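Local coordinates for adhesin LabA (Helicobacter pylori, PDB 6GMM), which probably mediates attachment to the gastric mucosa as a lectin-like outer-membrane adhesin that recognises LacdiNAc glycans, at residues N14-Y19 with D400-A405; K150-L155 with T184-Q189; I245-K250 with V308-R313; A296-L301 with R374-R379. All coordinates share one frame; numbering follows the deposited sequence.

Contact 1: N14-Y19 with D400-A405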
loop_
_atom_site.group_PDB
_atom_site.type_symbol
_atom_site.label_atom_id
_atom_site.label_comp_id
_atom_site.label_asym_id
_atom_site.label_seq_id
_atom_site.Cartn_x
_atom_site.Cartn_y
_atom_site.Cartn_z
ATOM N N ASN A 14 16.129 13.050 -25.477
ATOM C CA ASN A 14 15.047 13.226 -24.512
ATOM C C ASN A 14 13.867 13.993 -25.112
ATOM O O ASN A 14 12.720 13.673 -24.792
ATOM C CB ASN A 14 15.542 13.823 -23.182
ATOM C CG ASN A 14 16.493 12.914 -22.431
ATOM O OD1 ASN A 14 16.297 11.683 -22.311
ATOM N ND2 ASN A 14 17.536 13.513 -21.884
ATOM N N LEU A 15 14.137 14.909 -26.053
ATOM C CA LEU A 15 13.094 15.639 -26.776
ATOM C C LEU A 15 12.327 14.650 -27.681
ATOM O O LEU A 15 11.113 14.764 -27.827
ATOM C CB LEU A 15 13.708 16.760 -27.640
ATOM C CG LEU A 15 14.157 18.052 -26.935
ATOM C CD1 LEU A 15 15.089 18.860 -27.844
ATOM C CD2 LEU A 15 12.964 18.920 -26.562
ATOM N N LEU A 16 13.048 13.684 -28.279
ATOM C CA LEU A 16 12.464 12.672 -29.159
ATOM C C LEU A 16 11.523 11.751 -28.387
ATOM O O LEU A 16 10.405 11.508 -28.837
ATOM C CB LEU A 16 13.551 11.879 -29.882
ATOM C CG LEU A 16 14.267 12.620 -31.029
ATOM C CD1 LEU A 16 15.381 11.767 -31.611
ATOM C CD2 LEU A 16 13.293 13.044 -32.118
ATOM N N THR A 17 11.965 11.303 -27.201
ATOM C CA THR A 17 11.210 10.470 -26.255
ATOM C C THR A 17 9.935 11.207 -25.835
ATOM O O THR A 17 8.831 10.673 -25.993
ATOM C CB THR A 17 12.138 10.110 -25.102
ATOM O OG1 THR A 17 13.131 9.233 -25.629
ATOM C CG2 THR A 17 11.411 9.421 -23.907
ATOM N N ASN A 18 10.084 12.466 -25.406
ATOM C CA ASN A 18 8.948 13.296 -24.989
ATOM C C ASN A 18 7.971 13.522 -26.130
ATOM O O ASN A 18 6.764 13.433 -25.926
ATOM C CB ASN A 18 9.425 14.627 -24.387
ATOM C CG ASN A 18 10.003 14.510 -22.986
ATOM O OD1 ASN A 18 9.982 13.452 -22.351
ATOM N ND2 ASN A 18 10.548 15.603 -22.475
ATOM N N TYR A 19 8.497 13.760 -27.345
ATOM C CA TYR A 19 7.709 13.979 -28.552
ATOM C C TYR A 19 6.915 12.700 -28.882
ATOM O O TYR A 19 5.697 12.761 -29.042
ATOM C CB TYR A 19 8.667 14.334 -29.718
ATOM C CG TYR A 19 8.031 14.530 -31.079
ATOM C CD1 TYR A 19 7.977 13.487 -32.002
ATOM C CD2 TYR A 19 7.592 15.783 -31.494
ATOM C CE1 TYR A 19 7.407 13.662 -33.265
ATOM C CE2 TYR A 19 7.023 15.971 -32.756
ATOM C CZ TYR A 19 6.945 14.908 -33.644
ATOM O OH TYR A 19 6.436 15.079 -34.918
ATOM N N ASP A 400 9.125 22.044 -33.023
ATOM C CA ASP A 400 9.938 23.236 -33.223
ATOM C C ASP A 400 11.277 23.120 -32.450
ATOM O O ASP A 400 12.322 23.437 -33.017
ATOM C CB ASP A 400 9.158 24.495 -32.790
ATOM C CG ASP A 400 7.938 24.879 -33.630
ATOM O OD1 ASP A 400 7.885 24.495 -34.836
ATOM O OD2 ASP A 400 7.072 25.622 -33.110
ATOM N N SER A 401 11.243 22.635 -31.179
ATOM C CA SER A 401 12.431 22.437 -30.329
ATOM C C SER A 401 13.459 21.459 -30.952
ATOM O O SER A 401 14.663 21.705 -30.859
ATOM C CB SER A 401 12.027 21.947 -28.939
ATOM O OG SER A 401 11.641 23.002 -28.073
ATOM N N ILE A 402 12.966 20.353 -31.565
ATOM C CA ILE A 402 13.746 19.291 -32.222
ATOM C C ILE A 402 14.389 19.833 -33.511
ATOM O O ILE A 402 15.596 19.641 -33.738
ATOM C CB ILE A 402 12.843 18.035 -32.475
ATOM C CG1 ILE A 402 12.552 17.298 -31.167
ATOM C CG2 ILE A 402 13.455 17.086 -33.513
ATOM C CD1 ILE A 402 11.294 16.428 -31.155
ATOM N N THR A 403 13.585 20.525 -34.336
ATOM C CA THR A 403 14.051 21.118 -35.594
ATOM C C THR A 403 15.199 22.090 -35.307
ATOM O O THR A 403 16.225 22.042 -35.986
ATOM C CB THR A 403 12.889 21.740 -36.361
ATOM O OG1 THR A 403 11.847 20.774 -36.439
ATOM C CG2 THR A 403 13.277 22.147 -37.783
ATOM N N ALA A 404 15.050 22.902 -34.248
ATOM C CA ALA A 404 16.064 23.854 -33.797
ATOM C C ALA A 404 17.342 23.112 -33.365
ATOM O O ALA A 404 18.425 23.443 -33.849
ATOM C CB ALA A 404 15.521 24.683 -32.638
ATOM N N ALA A 405 17.200 22.076 -32.526
ATOM C CA ALA A 405 18.301 21.262 -32.004
ATOM C C ALA A 405 19.112 20.607 -33.114
ATOM O O ALA A 405 20.340 20.680 -33.092
ATOM C CB ALA A 405 17.774 20.214 -31.015
#
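The phenol ring of Tyr19, the flat group of this contact, receives the CD1 methyl of Ile402 obliquely. The methyl lies at the root of the ring: Ile402 CD1 is 3.7 Å from Tyr19 CB and 3.8 Å from Tyr19 CG. With its CG anti to the backbone N (chi1 177°), Tyr19 turns the ring beside its own carbonyl carbon and across the isoleucine, the two side chains meeting at about a right angle. The same methyl comes within 3.7 Å of the backbone Leu15 O, which already accepts the helical bond from Tyr19 N, and within 4.0 Å of Leu16 CD2. Further back along the isoleucine, Ile402 CG1 rests 3.8 Å from Leu15 CB. Of the two branches of Leu15, CD2 lies against Ser401 CB at 4.0 Å, while Leu15 CD1 lies by Ser401 O and, more loosely, by Ala405 CB at 4.4 Å. Ile402 is therefore inserted among Leu15, Leu16 and Tyr19, and the side-chain packing is mainly apolar. Helices 4-28 and 388-408 run nearly antiparallel here, at 156° with local axes 10.1 Å apart. Strands 419-423 and 433-437 flank the seam, Val419 touching Leu16, Tyr19 and Ile402, while Tyr436 O is hydrogen-bonded to Tyr19 OH; helix 439-452 packs on Leu16 through His442 and Val445.

Contact 2: K150-L155 with T184-Q189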
loop_
_atom_site.group_PDB
_atom_site.type_symbol
_atom_site.label_atom_id
_atom_site.label_comp_id
_atom_site.label_asym_id
_atom_site.label_seq_id
_atom_site.Cartn_x
_atom_site.Cartn_y
_atom_site.Cartn_z
ATOM N N LYS A 150 -12.339 -14.386 8.169
ATOM C CA LYS A 150 -12.642 -13.743 6.871
ATOM C C LYS A 150 -13.765 -12.674 6.928
ATOM O O LYS A 150 -14.227 -12.223 5.884
ATOM C CB LYS A 150 -13.036 -14.832 5.844
ATOM C CG LYS A 150 -11.892 -15.727 5.393
ATOM C CD LYS A 150 -12.370 -17.161 5.271
ATOM C CE LYS A 150 -11.501 -17.984 4.353
ATOM N NZ LYS A 150 -12.155 -19.271 3.983
ATOM N N ASP A 151 -14.182 -12.260 8.128
ATOM C CA ASP A 151 -15.311 -11.349 8.319
ATOM C C ASP A 151 -15.092 -9.886 7.892
ATOM O O ASP A 151 -16.093 -9.168 7.724
ATOM C CB ASP A 151 -15.801 -11.400 9.777
ATOM C CG ASP A 151 -16.554 -12.670 10.169
ATOM O OD1 ASP A 151 -16.760 -13.548 9.286
ATOM O OD2 ASP A 151 -16.964 -12.774 11.344
ATOM N N ILE A 152 -13.827 -9.434 7.720
ATOM C CA ILE A 152 -13.585 -8.032 7.335
ATOM C C ILE A 152 -14.146 -7.756 5.929
ATOM O O ILE A 152 -13.709 -8.391 4.967
ATOM C CB ILE A 152 -12.104 -7.566 7.479
ATOM C CG1 ILE A 152 -11.543 -7.879 8.884
ATOM C CG2 ILE A 152 -11.955 -6.060 7.132
ATOM C CD1 ILE A 152 -10.066 -7.798 8.925
ATOM N N PRO A 153 -15.101 -6.807 5.788
ATOM C CA PRO A 153 -15.654 -6.522 4.455
ATOM C C PRO A 153 -14.646 -5.885 3.511
ATOM O O PRO A 153 -13.696 -5.229 3.961
ATOM C CB PRO A 153 -16.785 -5.521 4.735
ATOM C CG PRO A 153 -17.030 -5.569 6.233
ATOM C CD PRO A 153 -15.718 -5.948 6.820
ATOM N N ALA A 154 -14.922 -6.027 2.182
ATOM C CA ALA A 154 -14.187 -5.429 1.066
ATOM C C ALA A 154 -14.170 -3.907 1.250
ATOM O O ALA A 154 -15.134 -3.342 1.790
ATOM C CB ALA A 154 -14.865 -5.781 -0.228
ATOM N N LEU A 155 -13.090 -3.246 0.796
ATOM C CA LEU A 155 -12.847 -1.823 1.029
ATOM C C LEU A 155 -14.001 -0.877 0.624
ATOM O O LEU A 155 -14.162 0.171 1.256
ATOM C CB LEU A 155 -11.519 -1.389 0.382
ATOM C CG LEU A 155 -10.247 -2.128 0.855
ATOM C CD1 LEU A 155 -9.027 -1.392 0.428
ATOM C CD2 LEU A 155 -10.191 -2.273 2.379
ATOM N N THR A 184 -18.845 -0.016 17.105
ATOM C CA THR A 184 -17.976 0.592 16.084
ATOM C C THR A 184 -18.242 -0.028 14.700
ATOM O O THR A 184 -19.244 -0.736 14.538
ATOM C CB THR A 184 -16.484 0.545 16.525
ATOM O OG1 THR A 184 -15.724 1.353 15.620
ATOM C CG2 THR A 184 -15.914 -0.878 16.577
ATOM N N LYS A 185 -17.388 0.283 13.688
ATOM C CA LYS A 185 -17.534 -0.258 12.333
ATOM C C LYS A 185 -16.450 -1.305 12.051
ATOM O O LYS A 185 -15.300 -1.168 12.506
ATOM C CB LYS A 185 -17.506 0.853 11.244
ATOM C CG LYS A 185 -18.543 1.983 11.360
ATOM C CD LYS A 185 -19.969 1.541 11.056
ATOM C CE LYS A 185 -20.957 2.666 11.235
ATOM N NZ LYS A 185 -22.357 2.156 11.309
ATOM N N ASN A 186 -16.828 -2.364 11.316
ATOM C CA ASN A 186 -15.912 -3.396 10.857
ATOM C C ASN A 186 -15.481 -2.861 9.510
ATOM O O ASN A 186 -16.086 -3.175 8.470
ATOM C CB ASN A 186 -16.578 -4.773 10.690
ATOM C CG ASN A 186 -15.571 -5.874 10.402
ATOM O OD1 ASN A 186 -14.403 -5.609 10.097
ATOM N ND2 ASN A 186 -15.980 -7.146 10.526
ATOM N N ASN A 187 -14.504 -1.952 9.541
ATOM C CA ASN A 187 -13.994 -1.328 8.328
ATOM C C ASN A 187 -12.522 -1.104 8.523
ATOM O O ASN A 187 -12.071 -1.040 9.671
ATOM C CB ASN A 187 -14.785 -0.070 7.961
ATOM C CG ASN A 187 -14.431 1.219 8.673
ATOM O OD1 ASN A 187 -13.280 1.495 9.035
ATOM N ND2 ASN A 187 -15.402 2.108 8.764
ATOM N N ALA A 188 -11.769 -1.038 7.425
ATOM C CA ALA A 188 -10.315 -0.915 7.424
ATOM C C ALA A 188 -9.766 0.332 8.104
ATOM O O ALA A 188 -8.656 0.272 8.621
ATOM C CB ALA A 188 -9.793 -1.014 6.009
ATOM N N GLN A 189 -10.514 1.451 8.118
ATOM C CA GLN A 189 -10.047 2.685 8.764
ATOM C C GLN A 189 -9.949 2.476 10.273
ATOM O O GLN A 189 -8.915 2.781 10.886
ATOM C CB GLN A 189 -11.009 3.839 8.465
ATOM C CG GLN A 189 -10.325 5.160 8.210
ATOM C CD GLN A 189 -11.325 6.241 7.892
ATOM O OE1 GLN A 189 -12.328 6.031 7.197
ATOM N NE2 GLN A 189 -11.061 7.431 8.387
#
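Asn186 reaches across to the loop 150-155, and its side chain can be traced outward atom by atom against Asp151, Ile152 and Pro153. Its CB starts 4.1 Å from Pro153 CD, and the next atom, Asn186 CG, closes to 3.6 Å from that same ring carbon. CG stands anti to the backbone N (chi1 -172°), which carries the amide across toward Asp151 and Ile152. At the tip the amide divides: Asn186 OD1 sits 3.5 Å from Pro153 CD and 3.8 Å from Ile152 CG1, in an apolar setting where this buried oxygen has no polar partner in the model. Asn186 ND2 lies 3.5 Å from Asp151 O and is hydrogen-bonded to Ala144 O, in the last turn of helix 128-145, a bond that should fix the amide's rotation. The backbone takes part too, with Asn186 O 3.2 Å from Pro153 CD. Asn186 is the centre of an inverse gamma turn, closed by a weak bond from Asn187 N to Lys185 O. Asn187 then serves as N-cap of helix 188-205, its OD1 accepting from Val190 N. At the far end of the contact Leu155 CD2 meets Ala188 CB at 3.9 Å. The loop is thus laid over the passage from strand 181-185 into helix 188-205, with helix 57-76 covering Ile152, Leu155 and Ala188 and helix 239-264 touching Leu155 and Ala188.

Contact 3: I245-K250 with V308-R313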
loop_
_atom_site.group_PDB
_atom_site.type_symbol
_atom_site.label_atom_id
_atom_site.label_comp_id
_atom_site.label_asym_id
_atom_site.label_seq_id
_atom_site.Cartn_x
_atom_site.Cartn_y
_atom_site.Cartn_z
ATOM N N ILE A 245 6.351 -2.453 11.303
ATOM C CA ILE A 245 4.904 -2.573 11.432
ATOM C C ILE A 245 4.226 -1.215 11.355
ATOM O O ILE A 245 3.170 -1.105 10.730
ATOM C CB ILE A 245 4.497 -3.400 12.685
ATOM C CG1 ILE A 245 5.080 -4.851 12.595
ATOM C CG2 ILE A 245 2.967 -3.416 12.812
ATOM C CD1 ILE A 245 4.877 -5.754 13.901
ATOM N N GLN A 246 4.832 -0.185 11.971
ATOM C CA GLN A 246 4.307 1.190 11.934
ATOM C C GLN A 246 4.173 1.691 10.520
ATOM O O GLN A 246 3.128 2.253 10.177
ATOM C CB GLN A 246 5.187 2.149 12.751
ATOM C CG GLN A 246 5.076 1.896 14.272
ATOM C CD GLN A 246 3.860 2.526 14.918
ATOM O OE1 GLN A 246 4.004 3.326 15.857
ATOM N NE2 GLN A 246 2.627 2.111 14.508
ATOM N N ASP A 247 5.199 1.438 9.677
ATOM C CA ASP A 247 5.212 1.848 8.266
ATOM C C ASP A 247 4.170 1.024 7.468
ATOM O O ASP A 247 3.511 1.559 6.576
ATOM C CB ASP A 247 6.612 1.623 7.708
ATOM C CG ASP A 247 7.678 2.585 8.212
ATOM O OD1 ASP A 247 7.336 3.765 8.510
ATOM O OD2 ASP A 247 8.873 2.211 8.179
ATOM N N MET A 248 4.002 -0.277 7.817
ATOM C CA MET A 248 3.014 -1.163 7.193
ATOM C C MET A 248 1.609 -0.562 7.399
ATOM O O MET A 248 0.837 -0.452 6.456
ATOM C CB MET A 248 3.071 -2.545 7.843
ATOM C CG MET A 248 4.112 -3.454 7.251
ATOM S SD MET A 248 4.180 -5.030 8.126
ATOM C CE MET A 248 2.760 -5.789 7.477
ATOM N N ILE A 249 1.317 -0.117 8.623
ATOM C CA ILE A 249 0.046 0.513 8.996
ATOM C C ILE A 249 -0.134 1.841 8.214
ATOM O O ILE A 249 -1.220 2.101 7.679
ATOM C CB ILE A 249 0.045 0.731 10.541
ATOM C CG1 ILE A 249 -0.136 -0.610 11.286
ATOM C CG2 ILE A 249 -0.996 1.791 10.985
ATOM C CD1 ILE A 249 0.331 -0.601 12.823
ATOM N N LYS A 250 0.944 2.670 8.174
ATOM C CA LYS A 250 0.932 3.971 7.529
ATOM C C LYS A 250 0.635 3.835 6.024
ATOM O O LYS A 250 -0.290 4.477 5.517
ATOM C CB LYS A 250 2.223 4.752 7.856
ATOM C CG LYS A 250 2.548 5.873 6.866
ATOM C CD LYS A 250 3.713 6.751 7.331
ATOM C CE LYS A 250 4.045 7.848 6.336
ATOM N NZ LYS A 250 4.824 8.958 6.959
ATOM N N VAL A 308 4.713 -4.748 1.474
ATOM C CA VAL A 308 5.536 -5.962 1.287
ATOM C C VAL A 308 6.961 -5.647 1.714
ATOM O O VAL A 308 7.539 -6.353 2.540
ATOM C CB VAL A 308 5.520 -6.542 -0.158
ATOM C CG1 VAL A 308 6.418 -7.773 -0.271
ATOM C CG2 VAL A 308 4.113 -6.863 -0.632
ATOM N N LYS A 309 7.482 -4.541 1.191
ATOM C CA LYS A 309 8.835 -4.068 1.419
ATOM C C LYS A 309 9.117 -3.744 2.872
ATOM O O LYS A 309 10.212 -4.063 3.326
ATOM C CB LYS A 309 9.161 -2.896 0.489
ATOM C CG LYS A 309 9.116 -3.282 -1.009
ATOM C CD LYS A 309 9.857 -4.584 -1.390
ATOM C CE LYS A 309 11.360 -4.466 -1.461
ATOM N NZ LYS A 309 11.984 -5.733 -1.942
ATOM N N ASP A 310 8.128 -3.179 3.612
ATOM C CA ASP A 310 8.260 -2.900 5.059
ATOM C C ASP A 310 8.317 -4.232 5.843
ATOM O O ASP A 310 9.212 -4.437 6.682
ATOM C CB ASP A 310 7.090 -2.047 5.573
ATOM C CG ASP A 310 6.961 -0.671 4.970
ATOM O OD1 ASP A 310 8.014 -0.024 4.715
ATOM O OD2 ASP A 310 5.809 -0.211 4.793
ATOM N N PHE A 311 7.376 -5.149 5.522
ATOM C CA PHE A 311 7.293 -6.468 6.125
ATOM C C PHE A 311 8.605 -7.273 5.981
ATOM O O PHE A 311 8.982 -8.003 6.899
ATOM C CB PHE A 311 6.111 -7.264 5.548
ATOM C CG PHE A 311 5.947 -8.587 6.267
ATOM C CD1 PHE A 311 5.336 -8.647 7.511
ATOM C CD2 PHE A 311 6.500 -9.752 5.748
ATOM C CE1 PHE A 311 5.238 -9.854 8.201
ATOM C CE2 PHE A 311 6.397 -10.961 6.433
ATOM C CZ PHE A 311 5.768 -11.007 7.653
ATOM N N GLU A 312 9.312 -7.106 4.876
ATOM C CA GLU A 312 10.541 -7.851 4.607
ATOM C C GLU A 312 11.746 -7.327 5.372
ATOM O O GLU A 312 12.803 -7.957 5.310
ATOM C CB GLU A 312 10.825 -7.950 3.099
ATOM C CG GLU A 312 9.919 -8.939 2.384
ATOM C CD GLU A 312 10.103 -9.043 0.880
ATOM O OE1 GLU A 312 11.081 -8.471 0.342
ATOM O OE2 GLU A 312 9.277 -9.737 0.244
ATOM N N ARG A 313 11.580 -6.222 6.152
ATOM C CA ARG A 313 12.646 -5.727 7.038
ATOM C C ARG A 313 12.715 -6.647 8.255
ATOM O O ARG A 313 13.735 -6.683 8.943
ATOM C CB ARG A 313 12.393 -4.298 7.513
ATOM C CG ARG A 313 12.412 -3.262 6.412
ATOM C CD ARG A 313 11.849 -1.955 6.926
ATOM N NE ARG A 313 12.513 -1.559 8.165
ATOM C CZ ARG A 313 12.162 -0.519 8.910
ATOM N NH1 ARG A 313 11.151 0.258 8.541
ATOM N NH2 ARG A 313 12.832 -0.233 10.015
#
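Met248 and Phe311 form the tightly packed half of this contact, both buried, whereas Asp247 and Arg313 make up its more open, charged half. On the packed side Met248 CG lies 3.7 Å from Asp310 CB, the two side chains lying alongside with their tips pointing opposite ways. The thioether then bends at chi3 (76°), which brings both SD and CE against the phenylalanine: each is 3.8 Å from Phe311 CD1. The sulfur stands in the plane of the ring, 90° off the normal and 5.2 Å from the Phe311 ring centroid, so this is an edge-on Met-aromatic contact. It joins the N-terminal half of helix 239-264 to the C-terminal end of helix 287-311, within the long helical body of the adhesin. Leu64 of helix 57-76 touches both Met248 and Phe311, and Val354 and Val358 of helix 354-366 also pack on the phenylalanine. Toward solvent the contact turns polar. Exposed Arg313 forms a salt bridge from NH1 to Asp247 OD2 (3.0 Å); the oxygen meets the guanidinium at its edge, in its plane, but the carboxylate plane is turned 42° from that of the guanidinium. Asp310 lies between the two halves, its OD2 3.5 Å from Asp247 CB and hydrogen-bonded to Asn251 ND2. Asp247 OD2 and Asp310 OD1 approach to 4.2 Å, a like-charge proximity that the arginine probably eases.

Contact 4: A296-L301 with R374-R379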
loop_
_atom_site.group_PDB
_atom_site.type_symbol
_atom_site.label_atom_id
_atom_site.label_comp_id
_atom_site.label_asym_id
_atom_site.label_seq_id
_atom_site.Cartn_x
_atom_site.Cartn_y
_atom_site.Cartn_z
ATOM N N ALA A 296 -5.398 7.251 -8.393
ATOM C CA ALA A 296 -5.670 6.543 -7.123
ATOM C C ALA A 296 -5.326 5.059 -7.222
ATOM O O ALA A 296 -4.566 4.585 -6.399
ATOM C CB ALA A 296 -7.111 6.720 -6.681
ATOM N N GLN A 297 -5.825 4.345 -8.242
ATOM C CA GLN A 297 -5.534 2.918 -8.436
ATOM C C GLN A 297 -4.033 2.656 -8.473
ATOM O O GLN A 297 -3.578 1.664 -7.923
ATOM C CB GLN A 297 -6.180 2.399 -9.736
ATOM C CG GLN A 297 -7.704 2.383 -9.658
ATOM C CD GLN A 297 -8.326 1.551 -10.734
ATOM O OE1 GLN A 297 -7.794 0.514 -11.138
ATOM N NE2 GLN A 297 -9.507 1.954 -11.165
ATOM N N ALA A 298 -3.262 3.548 -9.100
ATOM C CA ALA A 298 -1.814 3.381 -9.156
ATOM C C ALA A 298 -1.191 3.560 -7.789
ATOM O O ALA A 298 -0.226 2.839 -7.492
ATOM C CB ALA A 298 -1.194 4.334 -10.162
ATOM N N GLU A 299 -1.744 4.495 -6.944
ATOM C CA GLU A 299 -1.255 4.744 -5.563
ATOM C C GLU A 299 -1.468 3.545 -4.685
ATOM O O GLU A 299 -0.525 3.092 -4.046
ATOM C CB GLU A 299 -1.898 5.975 -4.907
ATOM C CG GLU A 299 -0.935 7.121 -4.661
ATOM C CD GLU A 299 0.181 6.870 -3.664
ATOM O OE1 GLU A 299 1.190 6.233 -4.044
ATOM O OE2 GLU A 299 0.091 7.402 -2.534
ATOM N N ILE A 300 -2.703 3.001 -4.683
ATOM C CA ILE A 300 -3.075 1.776 -3.971
ATOM C C ILE A 300 -2.026 0.699 -4.245
ATOM O O ILE A 300 -1.490 0.118 -3.311
ATOM C CB ILE A 300 -4.480 1.319 -4.389
ATOM C CG1 ILE A 300 -5.536 2.317 -3.870
ATOM C CG2 ILE A 300 -4.742 -0.121 -3.945
ATOM C CD1 ILE A 300 -6.893 2.093 -4.336
ATOM N N LEU A 301 -1.686 0.493 -5.505
ATOM C CA LEU A 301 -0.668 -0.477 -5.895
ATOM C C LEU A 301 0.722 -0.142 -5.318
ATOM O O LEU A 301 1.402 -1.037 -4.784
ATOM C CB LEU A 301 -0.645 -0.617 -7.428
ATOM C CG LEU A 301 -1.917 -1.280 -7.994
ATOM C CD1 LEU A 301 -1.871 -1.406 -9.522
ATOM C CD2 LEU A 301 -2.208 -2.623 -7.300
ATOM N N ARG A 374 -2.378 -1.414 -17.682
ATOM C CA ARG A 374 -3.564 -0.740 -18.231
ATOM C C ARG A 374 -3.933 0.512 -17.422
ATOM O O ARG A 374 -4.450 1.466 -17.975
ATOM C CB ARG A 374 -4.747 -1.711 -18.278
ATOM C CG ARG A 374 -4.511 -2.889 -19.235
ATOM C CD ARG A 374 -5.666 -3.868 -19.206
ATOM N NE ARG A 374 -5.356 -5.142 -19.856
ATOM C CZ ARG A 374 -5.586 -6.332 -19.305
ATOM N NH1 ARG A 374 -5.279 -7.444 -19.959
ATOM N NH2 ARG A 374 -6.124 -6.419 -18.091
ATOM N N ILE A 375 -3.652 0.507 -16.110
ATOM C CA ILE A 375 -3.908 1.638 -15.198
ATOM C C ILE A 375 -2.998 2.809 -15.580
ATOM O O ILE A 375 -3.471 3.941 -15.707
ATOM C CB ILE A 375 -3.749 1.195 -13.696
ATOM C CG1 ILE A 375 -4.964 0.369 -13.230
ATOM C CG2 ILE A 375 -3.466 2.386 -12.741
ATOM C CD1 ILE A 375 -4.751 -0.416 -11.913
ATOM N N HIS A 376 -1.695 2.533 -15.774
ATOM C CA HIS A 376 -0.735 3.568 -16.135
ATOM C C HIS A 376 -1.122 4.162 -17.480
ATOM O O HIS A 376 -1.267 5.389 -17.605
ATOM C CB HIS A 376 0.701 3.008 -16.094
ATOM C CG HIS A 376 1.046 2.413 -14.749
ATOM N ND1 HIS A 376 0.812 3.105 -13.569
ATOM C CD2 HIS A 376 1.593 1.212 -14.440
ATOM C CE1 HIS A 376 1.219 2.305 -12.589
ATOM N NE2 HIS A 376 1.677 1.151 -13.061
ATOM N N ASN A 377 -1.407 3.285 -18.459
ATOM C CA ASN A 377 -1.832 3.745 -19.788
ATOM C C ASN A 377 -3.132 4.582 -19.706
ATOM O O ASN A 377 -3.187 5.658 -20.301
ATOM C CB ASN A 377 -1.969 2.563 -20.752
ATOM C CG ASN A 377 -0.654 1.860 -21.057
ATOM O OD1 ASN A 377 0.422 2.475 -21.135
ATOM N ND2 ASN A 377 -0.709 0.552 -21.265
ATOM N N ALA A 378 -4.129 4.138 -18.889
ATOM C CA ALA A 378 -5.399 4.859 -18.722
ATOM C C ALA A 378 -5.182 6.242 -18.110
ATOM O O ALA A 378 -5.839 7.197 -18.515
ATOM C CB ALA A 378 -6.370 4.043 -17.878
ATOM N N ARG A 379 -4.232 6.349 -17.173
ATOM C CA ARG A 379 -3.878 7.592 -16.470
ATOM C C ARG A 379 -3.364 8.627 -17.445
ATOM O O ARG A 379 -3.857 9.762 -17.473
ATOM C CB ARG A 379 -2.816 7.306 -15.382
ATOM C CG ARG A 379 -2.324 8.552 -14.646
ATOM C CD ARG A 379 -1.151 8.192 -13.778
ATOM N NE ARG A 379 -0.633 9.339 -13.027
ATOM C CZ ARG A 379 -0.022 9.261 -11.844
ATOM N NH1 ARG A 379 0.434 10.358 -11.251
ATOM N NH2 ARG A 379 0.116 8.084 -11.233
#
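This is a mainly apolar helix-helix contact in the middle of the molecule, where helix 287-311 meets helix 369-386 with Ile375 as the central side chain. The local axes come to 9.6 Å and run roughly antiparallel, at a signed angle of -145°. Ile375 divides its branches between three residues of the other helix. Its CG2, anti to the backbone N, lies 4.0 Å from Ala298 CB, while the CG1 branch extends to put CD1 tip to tip with the leucine, 3.9 Å from Leu301 CD1. That same Ile375 CD1 is 3.8 Å from Gln297 CB and only 3.3 Å from Gln297 OE1; the glutamine, extended beyond CG, crosses the isoleucine at about a right angle. The buried amide is satisfied by partners outside the pair: OE1 bonds to Ser45 OG, and NE2 to Leu42 O and Asn293 OD1. The Ala298 methyl also meets His376 and Arg379. His376 CE1 approaches Ala298 CB obliquely at 4.0 Å, and Arg379, reaching over with an extended chain, brings NH2 to 4.1 Å from Ala298 CB, the methyl lying at the guanidinium edge. Arg379 also rests on Phe291, Ala294 and Lys295 of helix 287-311. Helix 32-50 backs the seam through Ser45 and Ala46, helix 239-264 covers Ala296 and Ile300, and Phe368 touches both Leu301 and Ile375.

How the contacts relate
From the N terminus, helix 4-28 opens contact 1, which closes only when helix 388-408 returns, so the other three contacts are all nested inside its loop. Contact 2 closes a short loop through the hairpin of strands 161-165 and 181-185 before contact 3 opens on helix 239-264. Contacts 3 and 4 cross: 296-301 comes before 308-313 on helix 287-311, which both contacts use, and contact 4 closes later on helix 369-386. Contacts 2, 3 and 4 lie with centres about 20 to 24 Å apart, whereas contact 1, joining the N-terminal helix 4-28 to helix 388-408, lies about 51 Å from contact 2, centre to centre, on the opposite side of the chain's centre.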